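PDB 2EBF: dermonecrotic toxin, which acts as a mitogenic, dermonecrotic toxin that induces bone resorption and is associated with the severe progressive form of atrophic rhinitis in pigs. Local coordinates for residues Phe44-Glu49 against Asn86-Arg91; Leu94-Met99 against Lys127-Pro132; Leu131-Ala136 against Lys739-Arg744; Thr651-Glu656 against Leu731-Leu736. One frame throughout, in Å; residues are numbered along the deposited sequence.

Contacts 1, 2 and 3 adjoin one another around the helices of the membrane-localization region, while contact 4 lies in the C3 part of the chain. Contacts 1 and 2 share helix 88-108, and contact 2 runs on into contact 3 through Leu-131 and Pro-132. Burial separates them. Contacts 2 and 4 are core-like, built on methyl groups, proline and aromatic rings with one hydroxyl bond each. Contacts 1 and 3 are at the surface, where one guanidinium bonds a carbonyl and another grips a carboxylate with two nitrogens. The C-terminal tail joins the two regions: Arg-45 bonds to Arg-741 O, and Trp-653 packs on Lys-739 and Pro-740.

Contact 1: Phe44-Glu49 against Asn86-Arg91; sequences FRIGLE and NILDER
Two torsions of Arg-91 carry its guanidinium to the carbonyl of Ile-46: CG stands anti to the backbone N (chi1 -171°), and a turn at chi3 (-71°) bends the otherwise extended chain. This joins the loop ahead of helix 54-60 to the first turn of helix 88-108, which belongs to the membrane-localization helices of the toxin's C-terminal region. Arg-91 NH1 gives a hydrogen bond of 2.9 Å to Ile-46 O, with an N-H...O angle of 157°. The acceptor lies in the guanidinium plane, yet the donor sits above the carbonyl plane, so the bond does not follow an oxygen lone pair. The guanidinium is sandwiched between apolar groups: Leu-48 CD1 lies over one face, 3.8 Å from Arg-91 NE and displaced toward the rim, and Leu-88 CD1, from the arginine's own helical segment, covers the centre of the other. Alongside the aliphatic part of the arginine, Ile-46 CG2 packs 3.8 Å from Arg-91 CD, the two side chains passing in opposite directions. Arg-91 NH2 bonds to Ser-85 O, which helps fix the rotation of the group. Nearer the helix start, Leu-88 CG rests 3.6 Å from Arg-45 O. Arg-45 O accepts a hydrogen bond from a water at 2.6 Å, and the same water accepts a weak 3.4 Å bond from Arg-91 NH1.

Contact 2: Leu94-Met99 against Lys127-Pro132; sequences LMHELM and KALYLP
His-96 and Tyr-130 approach from opposite directions and meet rim to rim, with neither ring over the face of the other. Their planes are 74° apart and their centroids 5.8 Å, an arrangement that places the phenol oxygen near the imidazole plane. There His-96 NE2 and Tyr-130 OH form a 2.8 Å hydrogen bond. Leu-129 approaches the same imidazole from another direction: its CD2 lies over one face, 4.1 Å from the centroid of the His-96 ring and only 14° off the normal, which makes a CH-pi contact. Leu-129, at the end of helix 115-129, points toward helix 88-108, where two methionines reach it differently. Met-95 slides past it, and a bend at chi3 (78°) turns the Met-95 methyl inward, so that CE touches Leu-129 CD1 at 3.4 Å and Ala-128 CB at the same 3.4 Å. Met-99, extended beyond CG, instead comes tip to tip, its CE 3.4 Å from Leu-129 CD2. All three carbon pairs are closer than ordinary van der Waals contact, evidence of tight packing in this helical part of the membrane-localization region. Leu-156 of helix 151-164 touches His-96, Leu-129 and Tyr-130. The chemistry is therefore mainly apolar, and the pair formed by His-96 NE2 and Tyr-130 OH lets two buried polar atoms satisfy each other within it.

Contact 3: Leu131-Ala136 against Lys739-Arg744; sequences LPEMEA and KPRLTR
Arg-741, Pro-132 and Glu-133 supply most of the buried surface, and their centrepiece is a bidentate, end-on salt bridge between the C-terminal tail of the C3 region and the turn leading into helix 135-143. Arg-741 NH1 donates to Glu-133 OE1 at 2.9 Å (N-H...O 155°), while Arg-741 NH2 donates to Glu-133 OE2, also at 2.9 Å and straighter at 167°. Both oxygens are met on their syn sides. The carboxylate and guanidinium planes nevertheless stand 34° apart, so the pair is twisted rather than coplanar. In Glu-133, CG lies between the backbone N and the carbonyl carbon, and a bend at chi2 then swings the carboxylate to the arginine. Pro-132 passes alongside the arginine, its CD 4.0 Å from Arg-741 NH1. The guanidinium has a further bond, from NH2 to Phe-737 O, and the backbone O of Arg-741 is held by Arg-45, which anchors the tail against the loop before helix 54-60. Over one face of the guanidinium, Leu-131 CD2 comes within 3.4 Å of Arg-741 NH2.

Contact 4: Thr651-Glu656 against Leu731-Leu736; sequences TWWRRE and LFMPPL
The Trp-653 indole carries Pro-734 on one face: Pro-734 CD lies 3.8 Å from the centroid of its six-membered ring, 19° off the normal, a CH-pi contact displaced toward the rim. At the edge of the indole, near its plane, are Pro-735 O, 3.9 Å from Trp-653 CZ2, and Leu-736 CD2, 4.0 Å from Trp-653 CH2. The second flat group, the Phe-732 ring, has Thr-651 CG2 over the centre of one face, 3.5 Å from the centroid and 15° off the normal. Thr-651 uses its two branches on two parts of Phe-732: with OG1 anti to the backbone N (chi1 -176°), the hydroxyl bonds across the contact to Phe-732 O at 2.7 Å, while the methyl meets the ring. Gln-664 O is an alternative acceptor for Thr-651 OG1, whose single proton is probably shared between the two carbonyls. Trp-653 NE1 is bonded to Thr-738 OG1, which helps hold the indole in its orientation. Thus the segment after helix 726-730 closes over strand 643-656 of the antiparallel sheet in the C3 region. Strand 660-673 lies beside that strand, with Trp-652 bonded to Gln-664 through the backbone, and strand 717-720 flanks it as well, where Phe-718 pairs with Thr-651 and touches Phe-732, Pro-734 and Pro-735.

Contact 1: Phe44-Glu49 against Asn86-Arg91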
loop_
_atom_site.group_PDB
_atom_site.type_symbol
_atom_site.label_atom_id
_atom_site.label_comp_id
_atom_site.label_asym_id
_atom_site.label_seq_id
_atom_site.Cartn_x
_atom_site.Cartn_y
_atom_site.Cartn_z
ATOM N N PHE A 44 17.296 -1.591 14.220
ATOM C CA PHE A 44 16.601 -0.533 13.471
ATOM C C PHE A 44 16.343 0.716 14.291
ATOM O O PHE A 44 15.366 1.427 14.064
ATOM C CB PHE A 44 15.288 -1.071 12.878
ATOM C CG PHE A 44 15.486 -2.270 11.985
ATOM C CD1 PHE A 44 14.599 -3.346 12.024
ATOM C CD2 PHE A 44 16.577 -2.334 11.136
ATOM C CE1 PHE A 44 14.792 -4.468 11.203
ATOM C CE2 PHE A 44 16.800 -3.466 10.318
ATOM C CZ PHE A 44 15.890 -4.528 10.350
ATOM N N ARG A 45 17.228 1.002 15.231
ATOM C CA ARG A 45 16.970 2.101 16.160
ATOM C C ARG A 45 17.336 3.483 15.581
ATOM O O ARG A 45 17.083 4.512 16.207
ATOM C CB ARG A 45 17.659 1.843 17.499
ATOM C CG ARG A 45 19.147 1.732 17.420
ATOM C CD ARG A 45 19.733 1.465 18.796
ATOM N NE ARG A 45 21.189 1.466 18.733
ATOM C CZ ARG A 45 21.926 0.432 18.343
ATOM N NH1 ARG A 45 21.354 -0.720 17.980
ATOM N NH2 ARG A 45 23.246 0.548 18.320
ATOM N N ILE A 46 17.904 3.499 14.374
ATOM C CA ILE A 46 18.218 4.768 13.667
ATOM C C ILE A 46 19.053 5.689 14.567
ATOM O O ILE A 46 18.726 6.866 14.793
ATOM C CB ILE A 46 16.939 5.471 13.106
ATOM C CG1 ILE A 46 16.103 4.496 12.267
ATOM C CG2 ILE A 46 17.294 6.648 12.217
ATOM C CD1 ILE A 46 14.896 4.040 12.975
ATOM N N GLY A 47 20.124 5.115 15.112
ATOM C CA GLY A 47 20.988 5.813 16.055
ATOM C C GLY A 47 21.751 6.927 15.369
ATOM O O GLY A 47 22.155 6.785 14.204
ATOM N N LEU A 48 21.943 8.034 16.089
ATOM C CA LEU A 48 22.621 9.214 15.536
ATOM C C LEU A 48 24.049 9.427 16.037
ATOM O O LEU A 48 24.612 10.499 15.849
ATOM C CB LEU A 48 21.784 10.467 15.782
ATOM C CG LEU A 48 20.410 10.481 15.096
ATOM C CD1 LEU A 48 19.624 11.682 15.536
ATOM C CD2 LEU A 48 20.561 10.441 13.561
ATOM N N GLU A 49 24.643 8.399 16.644
ATOM C CA GLU A 49 26.006 8.507 17.190
ATOM C C GLU A 49 27.070 8.809 16.139
ATOM O O GLU A 49 28.125 9.359 16.462
ATOM C CB GLU A 49 26.401 7.255 17.979
ATOM C CG GLU A 49 25.566 7.019 19.225
ATOM C CD GLU A 49 24.408 6.052 18.999
ATOM O OE1 GLU A 49 24.079 5.310 19.953
ATOM O OE2 GLU A 49 23.832 6.022 17.887
ATOM N N ASN A 86 12.430 12.458 18.208
ATOM C CA ASN A 86 12.266 11.303 19.089
ATOM C C ASN A 86 11.515 10.158 18.412
ATOM O O ASN A 86 11.653 8.994 18.808
ATOM C CB ASN A 86 11.538 11.708 20.380
ATOM C CG ASN A 86 12.254 12.813 21.155
ATOM O OD1 ASN A 86 13.470 12.770 21.358
ATOM N ND2 ASN A 86 11.487 13.798 21.620
ATOM N N ILE A 87 10.728 10.482 17.390
ATOM C CA ILE A 87 9.943 9.479 16.681
ATOM C C ILE A 87 10.772 8.959 15.509
ATOM O O ILE A 87 11.085 9.692 14.565
ATOM C CB ILE A 87 8.570 10.033 16.222
ATOM C CG1 ILE A 87 7.793 10.587 17.421
ATOM C CG2 ILE A 87 7.728 8.939 15.565
ATOM C CD1 ILE A 87 6.618 11.458 17.019
ATOM N N LEU A 88 11.125 7.684 15.590
ATOM C CA LEU A 88 12.131 7.101 14.710
ATOM C C LEU A 88 11.741 7.118 13.236
ATOM O O LEU A 88 12.601 7.316 12.374
ATOM C CB LEU A 88 12.461 5.674 15.159
ATOM C CG LEU A 88 13.613 5.478 16.166
ATOM C CD1 LEU A 88 13.899 6.680 17.077
ATOM C CD2 LEU A 88 13.406 4.208 16.973
ATOM N N ASP A 89 10.459 6.892 12.951
ATOM C CA ASP A 89 9.963 6.952 11.568
ATOM C C ASP A 89 10.092 8.359 10.988
ATOM O O ASP A 89 10.411 8.533 9.800
ATOM C CB ASP A 89 8.507 6.474 11.476
ATOM C CG ASP A 89 8.049 6.310 10.038
ATOM O OD1 ASP A 89 8.372 5.272 9.411
ATOM O OD2 ASP A 89 7.377 7.223 9.533
ATOM N N GLU A 90 9.828 9.369 11.819
ATOM C CA GLU A 90 10.026 10.743 11.408
ATOM C C GLU A 90 11.509 11.069 11.258
ATOM O O GLU A 90 11.912 11.727 10.293
ATOM C CB GLU A 90 9.352 11.704 12.400
ATOM C CG GLU A 90 7.844 11.662 12.290
ATOM C CD GLU A 90 7.153 12.571 13.283
ATOM O OE1 GLU A 90 7.837 13.401 13.927
ATOM O OE2 GLU A 90 5.918 12.448 13.418
ATOM N N ARG A 91 12.314 10.608 12.220
ATOM C CA ARG A 91 13.769 10.768 12.167
ATOM C C ARG A 91 14.349 10.266 10.836
ATOM O O ARG A 91 15.094 10.994 10.164
ATOM C CB ARG A 91 14.458 10.045 13.333
ATOM C CG ARG A 91 15.942 10.367 13.434
ATOM C CD ARG A 91 16.633 9.554 14.510
ATOM N NE ARG A 91 16.247 9.991 15.851
ATOM C CZ ARG A 91 16.640 9.382 16.967
ATOM N NH1 ARG A 91 17.431 8.315 16.905
ATOM N NH2 ARG A 91 16.230 9.827 18.144
HETATM O O HOH W 1 17.281 5.391 18.638
#

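Contact 2: Leu94-Met99 against Lys127-Pro132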
loop_
_atom_site.group_PDB
_atom_site.type_symbol
_atom_site.label_atom_id
_atom_site.label_comp_id
_atom_site.label_asym_id
_atom_site.label_seq_id
_atom_site.Cartn_x
_atom_site.Cartn_y
_atom_site.Cartn_z
ATOM N N LEU A 94 13.220 12.577 7.944
ATOM C CA LEU A 94 14.037 13.792 7.923
ATOM C C LEU A 94 15.448 13.567 7.377
ATOM O O LEU A 94 15.992 14.417 6.659
ATOM C CB LEU A 94 14.119 14.386 9.328
ATOM C CG LEU A 94 12.814 14.986 9.857
ATOM C CD1 LEU A 94 12.882 15.147 11.376
ATOM C CD2 LEU A 94 12.479 16.320 9.174
ATOM N N MET A 95 16.042 12.438 7.747
ATOM C CA MET A 95 17.362 12.059 7.222
ATOM C C MET A 95 17.370 11.924 5.710
ATOM O O MET A 95 18.258 12.457 5.047
ATOM C CB MET A 95 17.852 10.785 7.892
ATOM C CG MET A 95 18.271 11.052 9.321
ATOM S SD MET A 95 18.361 9.593 10.349
ATOM C CE MET A 95 19.933 8.896 9.821
ATOM N N HIS A 96 16.364 11.251 5.161
ATOM C CA HIS A 96 16.234 11.164 3.699
ATOM C C HIS A 96 16.046 12.553 3.060
ATOM O O HIS A 96 16.626 12.831 2.017
ATOM C CB HIS A 96 15.084 10.233 3.294
ATOM C CG HIS A 96 15.394 8.767 3.426
ATOM N ND1 HIS A 96 14.803 7.967 4.378
ATOM C CD2 HIS A 96 16.195 7.947 2.696
ATOM C CE1 HIS A 96 15.230 6.721 4.238
ATOM N NE2 HIS A 96 16.082 6.685 3.230
ATOM N N GLU A 97 15.249 13.417 3.696
ATOM C CA GLU A 97 15.066 14.796 3.245
ATOM C C GLU A 97 16.393 15.560 3.208
ATOM O O GLU A 97 16.674 16.273 2.227
ATOM C CB GLU A 97 14.039 15.529 4.124
ATOM C CG GLU A 97 12.594 15.016 3.962
ATOM C CD GLU A 97 11.609 15.635 4.958
ATOM O OE1 GLU A 97 12.017 16.478 5.765
ATOM O OE2 GLU A 97 10.417 15.272 4.935
ATOM N N LEU A 98 17.213 15.394 4.246
ATOM C CA LEU A 98 18.531 16.037 4.293
ATOM C C LEU A 98 19.426 15.544 3.168
ATOM O O LEU A 98 20.161 16.330 2.559
ATOM C CB LEU A 98 19.236 15.769 5.623
ATOM C CG LEU A 98 20.082 16.904 6.241
ATOM C CD1 LEU A 98 21.101 16.403 7.255
ATOM C CD2 LEU A 98 20.705 17.912 5.252
ATOM N N MET A 99 19.381 14.241 2.909
ATOM C CA MET A 99 20.127 13.679 1.787
ATOM C C MET A 99 19.747 14.410 0.495
ATOM O O MET A 99 20.627 14.829 -0.249
ATOM C CB MET A 99 19.866 12.181 1.639
ATOM C CG MET A 99 20.460 11.284 2.727
ATOM S SD MET A 99 20.016 9.583 2.307
ATOM C CE MET A 99 20.465 8.749 3.810
ATOM N N LYS A 127 24.873 5.635 6.147
ATOM C CA LYS A 127 25.327 4.592 7.053
ATOM C C LYS A 127 24.433 4.443 8.289
ATOM O O LYS A 127 24.330 3.349 8.832
ATOM C CB LYS A 127 26.787 4.821 7.474
ATOM C CG LYS A 127 27.783 4.732 6.320
ATOM C CD LYS A 127 29.201 4.412 6.802
ATOM C CE LYS A 127 29.873 5.599 7.456
ATOM N NZ LYS A 127 31.252 5.251 7.945
ATOM N N ALA A 128 23.798 5.531 8.732
ATOM C CA ALA A 128 22.893 5.474 9.870
ATOM C C ALA A 128 21.577 4.765 9.536
ATOM O O ALA A 128 20.924 4.198 10.427
ATOM C CB ALA A 128 22.612 6.889 10.407
ATOM N N LEU A 129 21.183 4.828 8.267
ATOM C CA LEU A 129 19.910 4.266 7.799
ATOM C C LEU A 129 20.019 2.857 7.229
ATOM O O LEU A 129 19.142 2.018 7.460
ATOM C CB LEU A 129 19.348 5.162 6.713
ATOM C CG LEU A 129 18.256 6.184 7.048
ATOM C CD1 LEU A 129 18.049 6.387 8.539
ATOM C CD2 LEU A 129 18.566 7.450 6.327
ATOM N N TYR A 130 21.069 2.634 6.446
ATOM C CA TYR A 130 21.268 1.380 5.731
ATOM C C TYR A 130 22.448 0.648 6.334
ATOM O O TYR A 130 23.589 1.083 6.212
ATOM C CB TYR A 130 21.438 1.647 4.225
ATOM C CG TYR A 130 20.215 2.332 3.647
ATOM C CD1 TYR A 130 19.118 1.588 3.210
ATOM C CD2 TYR A 130 20.128 3.732 3.593
ATOM C CE1 TYR A 130 17.988 2.206 2.694
ATOM C CE2 TYR A 130 18.990 4.357 3.081
ATOM C CZ TYR A 130 17.923 3.586 2.643
ATOM O OH TYR A 130 16.787 4.193 2.164
ATOM N N LEU A 131 22.151 -0.459 7.007
ATOM C CA LEU A 131 23.155 -1.224 7.728
ATOM C C LEU A 131 23.972 -2.005 6.682
ATOM O O LEU A 131 23.538 -2.098 5.537
ATOM C CB LEU A 131 22.468 -2.146 8.735
ATOM C CG LEU A 131 21.879 -1.462 9.992
ATOM C CD1 LEU A 131 21.041 -0.260 9.630
ATOM C CD2 LEU A 131 21.049 -2.428 10.783
ATOM N N PRO A 132 25.156 -2.526 7.056
ATOM C CA PRO A 132 26.000 -3.225 6.068
ATOM C C PRO A 132 25.317 -4.347 5.283
ATOM O O PRO A 132 25.657 -4.572 4.116
ATOM C CB PRO A 132 27.139 -3.793 6.925
ATOM C CG PRO A 132 27.232 -2.841 8.073
ATOM C CD PRO A 132 25.805 -2.487 8.382
#

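Contact 3: Leu131-Ala136 against Lys739-Arg744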
loop_
_atom_site.group_PDB
_atom_site.type_symbol
_atom_site.label_atom_id
_atom_site.label_comp_id
_atom_site.label_asym_id
_atom_site.label_seq_id
_atom_site.Cartn_x
_atom_site.Cartn_y
_atom_site.Cartn_z
ATOM N N LEU A 131 22.151 -0.459 7.007
ATOM C CA LEU A 131 23.155 -1.224 7.728
ATOM C C LEU A 131 23.972 -2.005 6.682
ATOM O O LEU A 131 23.538 -2.098 5.537
ATOM C CB LEU A 131 22.468 -2.146 8.735
ATOM C CG LEU A 131 21.879 -1.462 9.992
ATOM C CD1 LEU A 131 21.041 -0.260 9.630
ATOM C CD2 LEU A 131 21.049 -2.428 10.783
ATOM N N PRO A 132 25.156 -2.526 7.056
ATOM C CA PRO A 132 26.000 -3.225 6.068
ATOM C C PRO A 132 25.317 -4.347 5.283
ATOM O O PRO A 132 25.657 -4.572 4.116
ATOM C CB PRO A 132 27.139 -3.793 6.925
ATOM C CG PRO A 132 27.232 -2.841 8.073
ATOM C CD PRO A 132 25.805 -2.487 8.382
ATOM N N GLU A 133 24.392 -5.070 5.910
ATOM C CA GLU A 133 23.724 -6.188 5.237
ATOM C C GLU A 133 22.553 -5.759 4.339
ATOM O O GLU A 133 21.856 -6.611 3.768
ATOM C CB GLU A 133 23.257 -7.220 6.258
ATOM C CG GLU A 133 22.059 -6.785 7.103
ATOM C CD GLU A 133 22.427 -5.979 8.342
ATOM O OE1 GLU A 133 23.609 -5.592 8.536
ATOM O OE2 GLU A 133 21.502 -5.738 9.143
ATOM N N MET A 134 22.340 -4.441 4.243
ATOM C CA MET A 134 21.267 -3.859 3.430
ATOM C C MET A 134 21.767 -3.189 2.139
ATOM O O MET A 134 21.088 -2.315 1.592
ATOM C CB MET A 134 20.473 -2.853 4.278
ATOM C CG MET A 134 19.834 -3.453 5.538
ATOM S SD MET A 134 19.233 -2.253 6.771
ATOM C CE MET A 134 18.277 -1.221 5.736
ATOM N N GLU A 135 22.928 -3.605 1.635
ATOM C CA GLU A 135 23.504 -2.991 0.424
ATOM C C GLU A 135 22.574 -2.980 -0.792
ATOM O O GLU A 135 22.451 -1.959 -1.475
ATOM C CB GLU A 135 24.847 -3.633 0.035
ATOM C CG GLU A 135 26.061 -3.054 0.764
ATOM C CD GLU A 135 26.307 -1.587 0.428
ATOM O OE1 GLU A 135 26.567 -1.268 -0.753
ATOM O OE2 GLU A 135 26.243 -0.757 1.347
ATOM N N ALA A 136 21.938 -4.109 -1.078
ATOM C CA ALA A 136 21.116 -4.216 -2.281
ATOM C C ALA A 136 19.868 -3.355 -2.128
ATOM O O ALA A 136 19.425 -2.724 -3.082
ATOM C CB ALA A 136 20.754 -5.668 -2.561
ATOM N N LYS A 739 21.658 -9.846 16.462
ATOM C CA LYS A 739 22.678 -9.758 17.512
ATOM C C LYS A 739 22.974 -8.268 17.770
ATOM O O LYS A 739 23.287 -7.529 16.838
ATOM C CB LYS A 739 23.947 -10.559 17.169
ATOM C CG LYS A 739 24.995 -10.518 18.284
ATOM C CD LYS A 739 25.976 -11.672 18.218
ATOM C CE LYS A 739 27.087 -11.485 19.243
ATOM N NZ LYS A 739 28.135 -12.546 19.147
ATOM N N PRO A 740 22.795 -7.813 19.021
ATOM C CA PRO A 740 22.882 -6.378 19.305
ATOM C C PRO A 740 24.181 -5.727 18.855
ATOM O O PRO A 740 25.261 -6.258 19.098
ATOM C CB PRO A 740 22.716 -6.317 20.828
ATOM C CG PRO A 740 21.840 -7.499 21.130
ATOM C CD PRO A 740 22.417 -8.573 20.232
ATOM N N ARG A 741 24.052 -4.582 18.197
ATOM C CA ARG A 741 25.185 -3.874 17.627
ATOM C C ARG A 741 25.243 -2.450 18.129
ATOM O O ARG A 741 24.209 -1.819 18.344
ATOM C CB ARG A 741 25.042 -3.792 16.110
ATOM C CG ARG A 741 25.432 -5.016 15.357
ATOM C CD ARG A 741 25.185 -4.773 13.874
ATOM N NE ARG A 741 23.815 -5.104 13.485
ATOM C CZ ARG A 741 23.379 -5.130 12.230
ATOM N NH1 ARG A 741 24.196 -4.801 11.223
ATOM N NH2 ARG A 741 22.121 -5.477 11.987
ATOM N N LEU A 742 26.466 -1.939 18.265
ATOM C CA LEU A 742 26.689 -0.508 18.440
ATOM C C LEU A 742 26.385 0.196 17.117
ATOM O O LEU A 742 26.455 -0.415 16.031
ATOM C CB LEU A 742 28.126 -0.221 18.878
ATOM C CG LEU A 742 28.528 -0.627 20.298
ATOM C CD1 LEU A 742 30.045 -0.768 20.402
ATOM C CD2 LEU A 742 28.000 0.371 21.327
ATOM N N THR A 743 26.028 1.474 17.213
ATOM C CA THR A 743 25.798 2.305 16.030
ATOM C C THR A 743 27.099 2.408 15.211
ATOM O O THR A 743 27.069 2.522 13.975
ATOM C CB THR A 743 25.235 3.677 16.434
ATOM O OG1 THR A 743 23.996 3.480 17.128
ATOM C CG2 THR A 743 24.982 4.545 15.222
ATOM N N ARG A 744 28.229 2.347 15.917
ATOM C CA ARG A 744 29.542 2.096 15.306
ATOM C C ARG A 744 29.825 2.996 14.093
ATOM O O ARG A 744 30.120 2.522 12.984
ATOM C CB ARG A 744 29.686 0.608 14.948
ATOM C CG ARG A 744 31.047 0.204 14.404
ATOM C CD ARG A 744 30.866 -0.685 13.179
ATOM N NE ARG A 744 31.882 -0.427 12.159
ATOM C CZ ARG A 744 31.678 -0.548 10.849
ATOM N NH1 ARG A 744 30.486 -0.916 10.385
ATOM N NH2 ARG A 744 32.666 -0.291 9.998
#

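Contact 4: Thr651-Glu656 against Leu731-Leu736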
loop_
_atom_site.group_PDB
_atom_site.type_symbol
_atom_site.label_atom_id
_atom_site.label_comp_id
_atom_site.label_asym_id
_atom_site.label_seq_id
_atom_site.Cartn_x
_atom_site.Cartn_y
_atom_site.Cartn_z
ATOM N N THR A 651 15.152 -18.963 21.296
ATOM C CA THR A 651 16.555 -18.597 21.471
ATOM C C THR A 651 16.674 -17.074 21.515
ATOM O O THR A 651 15.863 -16.374 20.924
ATOM C CB THR A 651 17.446 -19.207 20.364
ATOM O OG1 THR A 651 18.821 -18.899 20.622
ATOM C CG2 THR A 651 17.043 -18.701 18.969
ATOM N N TRP A 652 17.683 -16.566 22.214
ATOM C CA TRP A 652 17.782 -15.129 22.450
ATOM C C TRP A 652 19.225 -14.748 22.748
ATOM O O TRP A 652 20.098 -15.614 22.834
ATOM C CB TRP A 652 16.843 -14.685 23.597
ATOM C CG TRP A 652 17.191 -15.258 24.952
ATOM C CD1 TRP A 652 18.051 -14.722 25.878
ATOM C CD2 TRP A 652 16.683 -16.467 25.528
ATOM N NE1 TRP A 652 18.120 -15.536 26.988
ATOM C CE2 TRP A 652 17.287 -16.611 26.803
ATOM C CE3 TRP A 652 15.790 -17.459 25.084
ATOM C CZ2 TRP A 652 17.025 -17.702 27.638
ATOM C CZ3 TRP A 652 15.520 -18.545 25.924
ATOM C CH2 TRP A 652 16.137 -18.651 27.190
ATOM N N TRP A 653 19.458 -13.450 22.889
ATOM C CA TRP A 653 20.794 -12.951 23.201
ATOM C C TRP A 653 20.867 -12.546 24.653
ATOM O O TRP A 653 19.875 -12.076 25.241
ATOM C CB TRP A 653 21.171 -11.750 22.316
ATOM C CG TRP A 653 21.029 -12.004 20.853
ATOM C CD1 TRP A 653 20.073 -11.481 20.036
ATOM C CD2 TRP A 653 21.841 -12.864 20.029
ATOM N NE1 TRP A 653 20.233 -11.946 18.758
ATOM C CE2 TRP A 653 21.310 -12.798 18.720
ATOM C CE3 TRP A 653 22.970 -13.670 20.267
ATOM C CZ2 TRP A 653 21.870 -13.495 17.639
ATOM C CZ3 TRP A 653 23.527 -14.380 19.182
ATOM C CH2 TRP A 653 22.960 -14.297 17.890
ATOM N N ARG A 654 22.048 -12.720 25.232
ATOM C CA ARG A 654 22.268 -12.344 26.622
ATOM C C ARG A 654 23.587 -11.578 26.746
ATOM O O ARG A 654 24.613 -12.009 26.208
ATOM C CB ARG A 654 22.300 -13.585 27.518
ATOM C CG ARG A 654 22.327 -13.273 29.019
ATOM C CD ARG A 654 23.408 -14.085 29.699
ATOM N NE ARG A 654 22.902 -15.317 30.257
ATOM C CZ ARG A 654 23.647 -16.371 30.592
ATOM N NH1 ARG A 654 24.965 -16.377 30.405
ATOM N NH2 ARG A 654 23.058 -17.436 31.104
ATOM N N ARG A 655 23.548 -10.441 27.440
ATOM C CA ARG A 655 24.763 -9.653 27.673
ATOM C C ARG A 655 25.774 -10.485 28.447
ATOM O O ARG A 655 25.420 -11.132 29.441
ATOM C CB ARG A 655 24.430 -8.348 28.416
ATOM C CG ARG A 655 25.631 -7.528 28.927
ATOM C CD ARG A 655 26.564 -7.114 27.789
ATOM N NE ARG A 655 27.275 -5.855 28.035
ATOM C CZ ARG A 655 28.371 -5.715 28.784
ATOM N NH1 ARG A 655 28.904 -6.748 29.429
ATOM N NH2 ARG A 655 28.928 -4.514 28.905
ATOM N N GLU A 656 27.012 -10.507 27.957
ATOM C CA GLU A 656 28.129 -11.165 28.645
ATOM C C GLU A 656 29.209 -10.140 28.967
ATOM O O GLU A 656 29.235 -9.066 28.381
ATOM C CB GLU A 656 28.732 -12.297 27.793
ATOM C CG GLU A 656 27.791 -13.473 27.495
ATOM C CD GLU A 656 27.321 -14.251 28.733
ATOM O OE1 GLU A 656 26.278 -14.932 28.617
ATOM O OE2 GLU A 656 27.971 -14.190 29.809
ATOM N N LEU A 731 23.358 -24.948 19.353
ATOM C CA LEU A 731 23.781 -23.865 18.455
ATOM C C LEU A 731 22.608 -23.115 17.809
ATOM O O LEU A 731 22.806 -22.313 16.891
ATOM C CB LEU A 731 24.762 -24.417 17.400
ATOM C CG LEU A 731 26.155 -24.764 17.948
ATOM C CD1 LEU A 731 26.998 -25.472 16.893
ATOM C CD2 LEU A 731 26.865 -23.501 18.424
ATOM N N PHE A 732 21.397 -23.348 18.318
ATOM C CA PHE A 732 20.201 -22.611 17.892
ATOM C C PHE A 732 20.263 -21.165 18.381
ATOM O O PHE A 732 20.259 -20.898 19.584
ATOM C CB PHE A 732 18.918 -23.298 18.396
ATOM C CG PHE A 732 17.634 -22.580 18.012
ATOM C CD1 PHE A 732 17.424 -22.109 16.706
ATOM C CD2 PHE A 732 16.624 -22.411 18.952
ATOM C CE1 PHE A 732 16.233 -21.462 16.352
ATOM C CE2 PHE A 732 15.434 -21.765 18.613
ATOM C CZ PHE A 732 15.233 -21.293 17.302
ATOM N N MET A 733 20.346 -20.238 17.433
ATOM C CA MET A 733 20.479 -18.813 17.767
ATOM C C MET A 733 19.590 -17.942 16.901
ATOM O O MET A 733 19.167 -18.375 15.828
ATOM C CB MET A 733 21.959 -18.352 17.735
ATOM C CG MET A 733 22.735 -18.647 16.472
ATOM S SD MET A 733 24.520 -18.257 16.650
ATOM C CE MET A 733 25.154 -19.668 17.549
ATOM N N PRO A 734 19.247 -16.725 17.386
ATOM C CA PRO A 734 18.386 -15.846 16.600
ATOM C C PRO A 734 19.046 -15.461 15.272
ATOM O O PRO A 734 20.270 -15.642 15.124
ATOM C CB PRO A 734 18.243 -14.601 17.489
ATOM C CG PRO A 734 18.531 -15.087 18.903
ATOM C CD PRO A 734 19.623 -16.111 18.679
ATOM N N PRO A 735 18.247 -14.958 14.300
ATOM C CA PRO A 735 18.838 -14.418 13.086
ATOM C C PRO A 735 19.966 -13.447 13.437
ATOM O O PRO A 735 19.838 -12.638 14.364
ATOM C CB PRO A 735 17.669 -13.695 12.419
ATOM C CG PRO A 735 16.488 -14.536 12.813
ATOM C CD PRO A 735 16.773 -14.864 14.266
ATOM N N LEU A 736 21.072 -13.566 12.717
ATOM C CA LEU A 736 22.299 -12.855 13.095
ATOM C C LEU A 736 22.219 -11.328 13.001
ATOM O O LEU A 736 22.911 -10.633 13.749
ATOM C CB LEU A 736 23.500 -13.405 12.323
ATOM C CG LEU A 736 23.877 -14.860 12.632
ATOM C CD1 LEU A 736 25.090 -15.272 11.825
ATOM C CD2 LEU A 736 24.085 -15.116 14.158
#